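Local coordinates for protein DNA alpha-glucosyltransferase (Enterobacteria phage T4, PDB 1XV5) that is a phage glycosyltransferase of the GT-B fold, whose two Rossmann-like domains face each other across a cleft that holds uridine-5'-diphosphate, at residues Asn278-Met281 / Leu282-Ser286; Glu307-His310 / Leu311-Gly314; Phe381-Gln384 / His385-Ser389. All coordinates share one frame; numbering follows the deposited sequence.

Contact 1. Residues Asn278-Met281 / Leu282-Ser286. With UDP (uridine-5'-diphosphate), chain C.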
loop_
_atom_site.group_PDB
_atom_site.type_symbol
_atom_site.label_atom_id
_atom_site.label_comp_id
_atom_site.label_asym_id
_atom_site.label_seq_id
_atom_site.Cartn_x
_atom_site.Cartn_y
_atom_site.Cartn_z
ATOM N N ASN A 278 -6.285 -5.675 -9.612
ATOM C CA ASN A 278 -5.000 -5.018 -9.816
ATOM C C ASN A 278 -4.473 -5.049 -11.252
ATOM O O ASN A 278 -4.164 -3.999 -11.820
ATOM C CB ASN A 278 -3.964 -5.607 -8.851
ATOM C CG ASN A 278 -2.713 -4.757 -8.756
ATOM O OD1 ASN A 278 -1.697 -5.061 -9.376
ATOM N ND2 ASN A 278 -2.788 -3.673 -7.985
ATOM N N SER A 279 -4.389 -6.238 -11.845
ATOM C CA SER A 279 -3.890 -6.366 -13.213
ATOM C C SER A 279 -4.728 -5.607 -14.242
ATOM O O SER A 279 -4.193 -5.090 -15.226
ATOM C CB SER A 279 -3.807 -7.845 -13.613
ATOM O OG SER A 279 -5.074 -8.478 -13.535
ATOM N N GLU A 280 -6.039 -5.546 -14.025
ATOM C CA GLU A 280 -6.921 -4.841 -14.948
ATOM C C GLU A 280 -6.722 -3.337 -14.830
ATOM O O GLU A 280 -6.758 -2.616 -15.832
ATOM C CB GLU A 280 -8.382 -5.217 -14.679
ATOM C CG GLU A 280 -8.691 -6.669 -15.058
ATOM C CD GLU A 280 -10.100 -7.105 -14.694
ATOM O OE1 GLU A 280 -10.875 -6.275 -14.178
ATOM O OE2 GLU A 280 -10.432 -8.287 -14.928
ATOM N N MET A 281 -6.508 -2.863 -13.607
ATOM C CA MET A 281 -6.275 -1.443 -13.385
ATOM C C MET A 281 -4.955 -1.039 -14.039
ATOM O O MET A 281 -4.879 -0.013 -14.711
ATOM C CB MET A 281 -6.232 -1.139 -11.884
ATOM C CG MET A 281 -5.916 0.313 -11.529
ATOM S SD MET A 281 -4.160 0.741 -11.650
ATOM C CE MET A 281 -3.534 -0.065 -10.162
ATOM N N LEU A 282 -3.915 -1.847 -13.848
ATOM C CA LEU A 282 -2.615 -1.538 -14.443
ATOM C C LEU A 282 -2.722 -1.418 -15.963
ATOM O O LEU A 282 -2.078 -0.565 -16.571
ATOM C CB LEU A 282 -1.580 -2.611 -14.068
ATOM C CG LEU A 282 -1.180 -2.667 -12.587
ATOM C CD1 LEU A 282 -0.232 -3.829 -12.352
ATOM C CD2 LEU A 282 -0.512 -1.352 -12.181
ATOM N N GLU A 283 -3.537 -2.268 -16.575
ATOM C CA GLU A 283 -3.721 -2.219 -18.021
ATOM C C GLU A 283 -4.404 -0.901 -18.395
ATOM O O GLU A 283 -3.961 -0.199 -19.308
ATOM C CB GLU A 283 -4.560 -3.417 -18.483
ATOM C CG GLU A 283 -4.851 -3.484 -19.975
ATOM C CD GLU A 283 -3.599 -3.514 -20.841
ATOM O OE1 GLU A 283 -2.573 -4.081 -20.410
ATOM O OE2 GLU A 283 -3.651 -2.979 -21.966
ATOM N N ARG A 284 -5.473 -0.556 -17.680
ATOM C CA ARG A 284 -6.195 0.686 -17.955
ATOM C C ARG A 284 -5.312 1.906 -17.710
ATOM O O ARG A 284 -5.321 2.863 -18.495
ATOM C CB ARG A 284 -7.446 0.800 -17.073
ATOM C CG ARG A 284 -8.586 -0.143 -17.446
ATOM C CD ARG A 284 -9.843 0.170 -16.627
ATOM N NE ARG A 284 -9.709 -0.169 -15.211
ATOM C CZ ARG A 284 -9.983 -1.364 -14.695
ATOM N NH1 ARG A 284 -10.407 -2.349 -15.478
ATOM N NH2 ARG A 284 -9.850 -1.573 -13.390
ATOM N N MET A 285 -4.554 1.866 -16.619
ATOM C CA MET A 285 -3.681 2.977 -16.256
ATOM C C MET A 285 -2.555 3.175 -17.263
ATOM O O MET A 285 -2.181 4.311 -17.559
ATOM C CB MET A 285 -3.088 2.747 -14.865
ATOM C CG MET A 285 -2.284 3.918 -14.318
ATOM S SD MET A 285 -3.295 5.380 -13.969
ATOM C CE MET A 285 -4.092 4.889 -12.412
ATOM N N SER A 286 -2.026 2.074 -17.796
ATOM C CA SER A 286 -0.933 2.148 -18.761
ATOM C C SER A 286 -1.355 2.874 -20.034
ATOM O O SER A 286 -0.508 3.313 -20.817
ATOM C CB SER A 286 -0.437 0.742 -19.120
ATOM O OG SER A 286 -1.402 0.052 -19.901
HETATM N N1 UDP C . -5.808 -2.301 -4.907
HETATM C C2 UDP C . -6.460 -3.166 -5.764
HETATM N N3 UDP C . -7.814 -2.968 -5.864
HETATM C C4 UDP C . -8.563 -2.006 -5.213
HETATM C C5 UDP C . -7.811 -1.143 -4.353
HETATM C C6 UDP C . -6.491 -1.319 -4.231
HETATM O O2 UDP C . -5.879 -4.035 -6.393
HETATM O O4 UDP C . -9.777 -1.950 -5.406
HETATM C "C1'" UDP C . -4.362 -2.477 -4.738
HETATM C "C2'" UDP C . -3.521 -1.265 -5.124
HETATM O "O2'" UDP C . -3.327 -1.205 -6.522
HETATM C "C3'" UDP C . -2.256 -1.553 -4.328
HETATM C "C4'" UDP C . -2.832 -2.072 -3.011
HETATM O "O4'" UDP C . -4.105 -2.678 -3.365
HETATM O "O3'" UDP C . -1.514 -2.586 -4.976
HETATM C "C5'" UDP C . -3.057 -1.014 -1.949
HETATM O "O5'" UDP C . -1.821 -0.687 -1.326
HETATM P PA UDP C . -1.378 0.814 -1.018
HETATM O O1A UDP C . -0.051 0.709 -0.376
HETATM O O2A UDP C . -1.523 1.620 -2.259
HETATM O O3A UDP C . -2.473 1.387 0.055
HETATM P PB UDP C . -3.318 0.653 1.252
HETATM O O1B UDP C . -3.448 1.645 2.350
HETATM O O2B UDP C . -4.541 0.072 0.655
HETATM O O3B UDP C . -2.373 -0.525 1.742
HETATM O O HOH W 1 -10.979 -4.162 -12.439
#
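Arg284 doubles back over the preceding turn of helix, and its guanidinium lies flat above the Glu280 carbonyl, whose O sits 3.6 Å from the Arg284 plane, under the centre. The fold-back comes largely from a bend at chi3 (-69°). The Glu280 carboxylate and the Arg284 guanidinium stand 76° apart, and Glu280 OE1 stays 4.2 Å from Arg284 NH1, beyond a salt bridge. Water 1 spans the gap instead, at 2.7 Å from Glu280 OE1, to which it probably donates, and accepting from Arg284 NH2 at 3.0 Å in the guanidinium plane. Arg284 has its salt bridge with Glu233. Glu280 and Arg284 ride on helix 278-286 of the second Rossmann-like domain; the helix's N-terminal turn faces the UDP pocket. There Asn278 ND2 makes a weak hydrogen bond of 3.5 Å to the uracil O2 of UDP, its stronger partner being Glu312 OE1, while Asn278 OD1 rests 3.5 Å from Leu282 CD1. Met281, bent at chi2 and chi3, brings CE within 3.8 Å of UDP O2' and 3.9 Å of Leu282 CD2, its sulfur near Met285 CB. Farther out, Ile203 of strand 199-203 backs Met281 and Met285, and Tyr188 of helix 181-188 packs on Leu282.

Contact 2. Residues Glu307-His310 / Leu311-Gly314. With UDP (uridine-5'-diphosphate), chain C.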
loop_
_atom_site.group_PDB
_atom_site.type_symbol
_atom_site.label_atom_id
_atom_site.label_comp_id
_atom_site.label_asym_id
_atom_site.label_seq_id
_atom_site.Cartn_x
_atom_site.Cartn_y
_atom_site.Cartn_z
ATOM N N GLU A 307 3.507 4.508 -1.284
ATOM C CA GLU A 307 2.534 3.425 -1.222
ATOM C C GLU A 307 2.538 2.659 -2.535
ATOM O O GLU A 307 3.110 3.114 -3.528
ATOM C CB GLU A 307 1.147 3.998 -0.951
ATOM C CG GLU A 307 1.065 4.713 0.375
ATOM C CD GLU A 307 -0.290 5.329 0.621
ATOM O OE1 GLU A 307 -0.550 6.437 0.105
ATOM O OE2 GLU A 307 -1.097 4.689 1.321
ATOM N N TYR A 308 1.908 1.492 -2.546
ATOM C CA TYR A 308 1.874 0.703 -3.766
ATOM C C TYR A 308 1.230 1.433 -4.933
ATOM O O TYR A 308 1.714 1.339 -6.056
ATOM C CB TYR A 308 1.191 -0.641 -3.516
ATOM C CG TYR A 308 2.121 -1.607 -2.824
ATOM C CD1 TYR A 308 1.900 -2.008 -1.510
ATOM C CD2 TYR A 308 3.277 -2.060 -3.466
ATOM C CE1 TYR A 308 2.814 -2.834 -0.848
ATOM C CE2 TYR A 308 4.192 -2.877 -2.815
ATOM C CZ TYR A 308 3.958 -3.259 -1.510
ATOM O OH TYR A 308 4.884 -4.050 -0.866
ATOM N N THR A 309 0.151 2.172 -4.683
ATOM C CA THR A 309 -0.476 2.897 -5.779
ATOM C C THR A 309 0.487 3.933 -6.356
ATOM O O THR A 309 0.409 4.251 -7.538
ATOM C CB THR A 309 -1.798 3.580 -5.353
ATOM O OG1 THR A 309 -1.608 4.291 -4.127
ATOM C CG2 THR A 309 -2.898 2.531 -5.174
ATOM N N HIS A 310 1.390 4.461 -5.531
ATOM C CA HIS A 310 2.388 5.422 -6.020
ATOM C C HIS A 310 3.280 4.692 -7.028
ATOM O O HIS A 310 3.477 5.131 -8.162
ATOM C CB HIS A 310 3.309 5.903 -4.891
ATOM C CG HIS A 310 2.721 6.956 -4.006
ATOM N ND1 HIS A 310 2.639 6.805 -2.638
ATOM C CD2 HIS A 310 2.280 8.208 -4.275
ATOM C CE1 HIS A 310 2.179 7.922 -2.102
ATOM N NE2 HIS A 310 1.954 8.789 -3.074
ATOM N N LEU A 311 3.831 3.572 -6.582
ATOM C CA LEU A 311 4.736 2.783 -7.406
ATOM C C LEU A 311 4.100 2.261 -8.683
ATOM O O LEU A 311 4.739 2.218 -9.733
ATOM C CB LEU A 311 5.295 1.617 -6.587
ATOM C CG LEU A 311 5.925 1.981 -5.237
ATOM C CD1 LEU A 311 6.544 0.729 -4.627
ATOM C CD2 LEU A 311 6.991 3.074 -5.415
ATOM N N GLU A 312 2.837 1.868 -8.595
ATOM C CA GLU A 312 2.139 1.341 -9.752
ATOM C C GLU A 312 2.014 2.372 -10.874
ATOM O O GLU A 312 2.094 2.024 -12.045
ATOM C CB GLU A 312 0.769 0.807 -9.315
ATOM C CG GLU A 312 0.905 -0.496 -8.521
ATOM C CD GLU A 312 -0.342 -0.896 -7.749
ATOM O OE1 GLU A 312 -0.412 -2.075 -7.342
ATOM O OE2 GLU A 312 -1.236 -0.048 -7.532
ATOM N N LEU A 313 1.842 3.642 -10.524
ATOM C CA LEU A 313 1.729 4.670 -11.559
ATOM C C LEU A 313 3.007 4.776 -12.387
ATOM O O LEU A 313 2.969 4.777 -13.620
ATOM C CB LEU A 313 1.406 6.034 -10.938
ATOM C CG LEU A 313 0.088 6.108 -10.165
ATOM C CD1 LEU A 313 -0.242 7.564 -9.861
ATOM C CD2 LEU A 313 -1.031 5.474 -10.987
ATOM N N GLY A 314 4.144 4.862 -11.710
ATOM C CA GLY A 314 5.396 4.970 -12.432
ATOM C C GLY A 314 5.756 3.692 -13.164
ATOM O O GLY A 314 6.280 3.723 -14.276
HETATM N N1 UDP C . -5.808 -2.301 -4.907
HETATM C C2 UDP C . -6.460 -3.166 -5.764
HETATM N N3 UDP C . -7.814 -2.968 -5.864
HETATM C C4 UDP C . -8.563 -2.006 -5.213
HETATM C C5 UDP C . -7.811 -1.143 -4.353
HETATM C C6 UDP C . -6.491 -1.319 -4.231
HETATM O O2 UDP C . -5.879 -4.035 -6.393
HETATM O O4 UDP C . -9.777 -1.950 -5.406
HETATM C "C1'" UDP C . -4.362 -2.477 -4.738
HETATM C "C2'" UDP C . -3.521 -1.265 -5.124
HETATM O "O2'" UDP C . -3.327 -1.205 -6.522
HETATM C "C3'" UDP C . -2.256 -1.553 -4.328
HETATM C "C4'" UDP C . -2.832 -2.072 -3.011
HETATM O "O4'" UDP C . -4.105 -2.678 -3.365
HETATM O "O3'" UDP C . -1.514 -2.586 -4.976
HETATM C "C5'" UDP C . -3.057 -1.014 -1.949
HETATM O "O5'" UDP C . -1.821 -0.687 -1.326
HETATM P PA UDP C . -1.378 0.814 -1.018
HETATM O O1A UDP C . -0.051 0.709 -0.376
HETATM O O2A UDP C . -1.523 1.620 -2.259
HETATM O O3A UDP C . -2.473 1.387 0.055
HETATM P PB UDP C . -3.318 0.653 1.252
HETATM O O1B UDP C . -3.448 1.645 2.350
HETATM O O2B UDP C . -4.541 0.072 0.655
HETATM O O3B UDP C . -2.373 -0.525 1.742
#
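Glu312 OE1, carried back past the Tyr308 carbonyl, takes two donors: hydroxyl O3' of UDP at 2.7 Å and Asn278 ND2 of helix 278-286. The other carboxylate oxygen, Glu312 OE2, accepts from UDP O2' at 2.6 Å, so two short bonds hold the ribose and restrain its rotation. On the way Glu312 CG passes only 3.2 Å from Tyr308 O; CG sits opposite the carbonyl carbon and the chain runs on extended (chi2 165°), which carries the carboxylate out to the ribose. One turn earlier the opening of helix 308-316 receives the alpha-phosphate: Tyr308 N gives 3.0 Å to UDP O1A and Thr309 N gives 3.0 Å to UDP O2A. Such first-turn amides at a helix N terminus would probably stabilise the phosphate charge. Glu307 is the N-cap; its amide points straight (173°) at His310 ND1, 2.8 Å away and in the imidazole plane, so the N3 imidazole accepts from the N-cap amide. The Glu307 carboxylate turns elsewhere, to Ser295, Gln293 and a salt bridge with Lys210, which itself binds UDP. Farther along the turn, Leu313 CG packs 3.2 Å from Thr309 O, where Leu313 N makes only weak bonds, to Thr309 O and His310 O. The helix is the crossover of the beta-alpha-beta unit between strands 288-293 and 319-323. Strand 199-203 presents Ile203 to Thr309, Glu312 and Leu313, helix 278-286 lies against Glu312 and Leu313, and Tyr308 meets Lys19 and Phe20 of helix 17-30, from the first Rossmann-like domain.

Contact 3. Residues Phe381-Gln384 / His385-Ser389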
loop_
_atom_site.group_PDB
_atom_site.type_symbol
_atom_site.label_atom_id
_atom_site.label_comp_id
_atom_site.label_asym_id
_atom_site.label_seq_id
_atom_site.Cartn_x
_atom_site.Cartn_y
_atom_site.Cartn_z
ATOM N N PHE A 381 13.314 6.745 -11.326
ATOM C CA PHE A 381 13.363 7.308 -9.981
ATOM C C PHE A 381 12.671 6.404 -8.964
ATOM O O PHE A 381 13.214 6.117 -7.898
ATOM C CB PHE A 381 12.690 8.681 -9.961
ATOM C CG PHE A 381 12.742 9.364 -8.621
ATOM C CD1 PHE A 381 13.933 9.901 -8.145
ATOM C CD2 PHE A 381 11.597 9.478 -7.840
ATOM C CE1 PHE A 381 13.986 10.546 -6.910
ATOM C CE2 PHE A 381 11.635 10.118 -6.605
ATOM C CZ PHE A 381 12.834 10.657 -6.136
ATOM N N LEU A 382 11.461 5.969 -9.297
ATOM C CA LEU A 382 10.700 5.113 -8.401
ATOM C C LEU A 382 11.365 3.748 -8.255
ATOM O O LEU A 382 11.320 3.143 -7.188
ATOM C CB LEU A 382 9.262 4.987 -8.908
ATOM C CG LEU A 382 8.512 6.328 -8.878
ATOM C CD1 LEU A 382 7.130 6.164 -9.495
ATOM C CD2 LEU A 382 8.400 6.834 -7.439
ATOM N N TYR A 383 11.985 3.271 -9.329
ATOM C CA TYR A 383 12.695 1.994 -9.292
ATOM C C TYR A 383 13.837 2.106 -8.273
ATOM O O TYR A 383 13.993 1.262 -7.385
ATOM C CB TYR A 383 13.264 1.685 -10.678
ATOM C CG TYR A 383 14.324 0.610 -10.681
ATOM C CD1 TYR A 383 13.991 -0.728 -10.480
ATOM C CD2 TYR A 383 15.667 0.937 -10.864
ATOM C CE1 TYR A 383 14.972 -1.719 -10.459
ATOM C CE2 TYR A 383 16.657 -0.046 -10.842
ATOM C CZ TYR A 383 16.300 -1.370 -10.641
ATOM O OH TYR A 383 17.272 -2.347 -10.635
ATOM N N GLN A 384 14.633 3.163 -8.408
ATOM C CA GLN A 384 15.753 3.395 -7.503
ATOM C C GLN A 384 15.275 3.576 -6.067
ATOM O O GLN A 384 15.935 3.155 -5.120
ATOM C CB GLN A 384 16.534 4.642 -7.935
ATOM C CG GLN A 384 17.346 4.451 -9.207
ATOM C CD GLN A 384 18.533 3.527 -9.000
ATOM O OE1 GLN A 384 19.076 2.967 -9.954
ATOM N NE2 GLN A 384 18.948 3.371 -7.750
ATOM N N HIS A 385 14.112 4.195 -5.906
ATOM C CA HIS A 385 13.602 4.443 -4.570
ATOM C C HIS A 385 12.989 3.264 -3.837
ATOM O O HIS A 385 13.240 3.089 -2.645
ATOM C CB HIS A 385 12.569 5.570 -4.592
ATOM C CG HIS A 385 12.089 5.963 -3.229
ATOM N ND1 HIS A 385 10.798 5.743 -2.798
ATOM C CD2 HIS A 385 12.745 6.514 -2.182
ATOM C CE1 HIS A 385 10.681 6.141 -1.544
ATOM N NE2 HIS A 385 11.849 6.614 -1.147
ATOM N N GLN A 386 12.211 2.441 -4.534
ATOM C CA GLN A 386 11.521 1.365 -3.829
ATOM C C GLN A 386 11.360 0.008 -4.517
ATOM O O GLN A 386 10.435 -0.738 -4.190
ATOM C CB GLN A 386 10.143 1.907 -3.405
ATOM C CG GLN A 386 9.600 1.375 -2.090
ATOM C CD GLN A 386 8.554 2.301 -1.487
ATOM O OE1 GLN A 386 8.828 3.478 -1.229
ATOM N NE2 GLN A 386 7.352 1.776 -1.257
ATOM N N ASP A 387 12.243 -0.334 -5.453
ATOM C CA ASP A 387 12.123 -1.641 -6.103
ATOM C C ASP A 387 12.476 -2.739 -5.096
ATOM O O ASP A 387 13.321 -2.539 -4.224
ATOM C CB ASP A 387 13.065 -1.760 -7.301
ATOM C CG ASP A 387 12.839 -3.043 -8.092
ATOM O OD1 ASP A 387 11.830 -3.125 -8.826
ATOM O OD2 ASP A 387 13.661 -3.978 -7.970
ATOM N N SER A 388 11.833 -3.895 -5.226
ATOM C CA SER A 388 12.087 -5.021 -4.328
ATOM C C SER A 388 13.558 -5.428 -4.292
ATOM O O SER A 388 14.070 -5.837 -3.246
ATOM C CB SER A 388 11.248 -6.231 -4.752
ATOM O OG SER A 388 9.863 -5.974 -4.608
ATOM N N SER A 389 14.238 -5.320 -5.432
ATOM C CA SER A 389 15.643 -5.711 -5.512
ATOM C C SER A 389 16.509 -4.976 -4.498
ATOM O O SER A 389 17.534 -5.498 -4.054
ATOM C CB SER A 389 16.188 -5.485 -6.930
ATOM O OG SER A 389 16.252 -4.109 -7.257
HETATM O O HOH W 2 18.851 -4.308 -8.289
#
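Tyr383 and Asp387 make the main side-chain contact here, by van der Waals packing: the Tyr383 ring meets the Asp387 carboxylate at a slant, with Tyr383 CE1 3.5 Å from Asp387 CG and the two planes 49° apart. With chi1 at 164°, Tyr383 points its ring away from its own amide and along the chain to Asp387. The backbone bonds come next. His385 N gives 2.9 Å to Phe381 O, Gln386 N gives 2.9 Å to Leu382 O, and Asp387 N gives 3.1 Å to Tyr383 O, carrying the helical pattern up to the point where the chain leaves it. Gln386 and Asp387 have non-helical backbone angles, and helix 388-399 starts anew behind them. Capping polar bonds launch it: Asp387, the N-cap, takes Ser389 N at 2.9 Å in an Asx turn, the donor lying 47° above the carboxylate plane, and takes Ser389 OG at 2.7 Å on the anti side of the same atom, OD2. Two donors thus fix that oxygen, and Ile181 N holds the other one, OD1. Water 2 donates to Ser389 OG at 2.8 Å and lies near Tyr383 OH, a weak link. The break is the junction between helices 368-386 and 388-399, the C-terminal helix crossing back toward the first Rossmann-like domain, as is common in GT-B enzymes. Phe381 stacks on Phe332, Gln386 bonds to Pro177 and Leu306, and helix 181-188 lays Val182 against Tyr383 and Asp387.

Along the chain the three contacts come in series, none nesting in or crossing another, and each is a local turn that closes no long loop. Contact 1, on helix 278-286, precedes strand 288-293; contact 2 starts the next helix, 308-316, and the two meet round UDP. There Met281 CE lies 3.5 Å from Glu312 OE2, while Met285 CE packs 3.4 Å from Leu313 CD2. Contact 3, near the C terminus, backs contact 2 on another side: Leu382 CD1 reaches Gly314 CA at 3.6 Å and Gln386 NE2 lies near Leu311 CD1. It does not touch contact 1, from which its nearest atoms are about 11 Å away. Helix 308-316 thus joins the nucleotide site to the C-terminal helix junction.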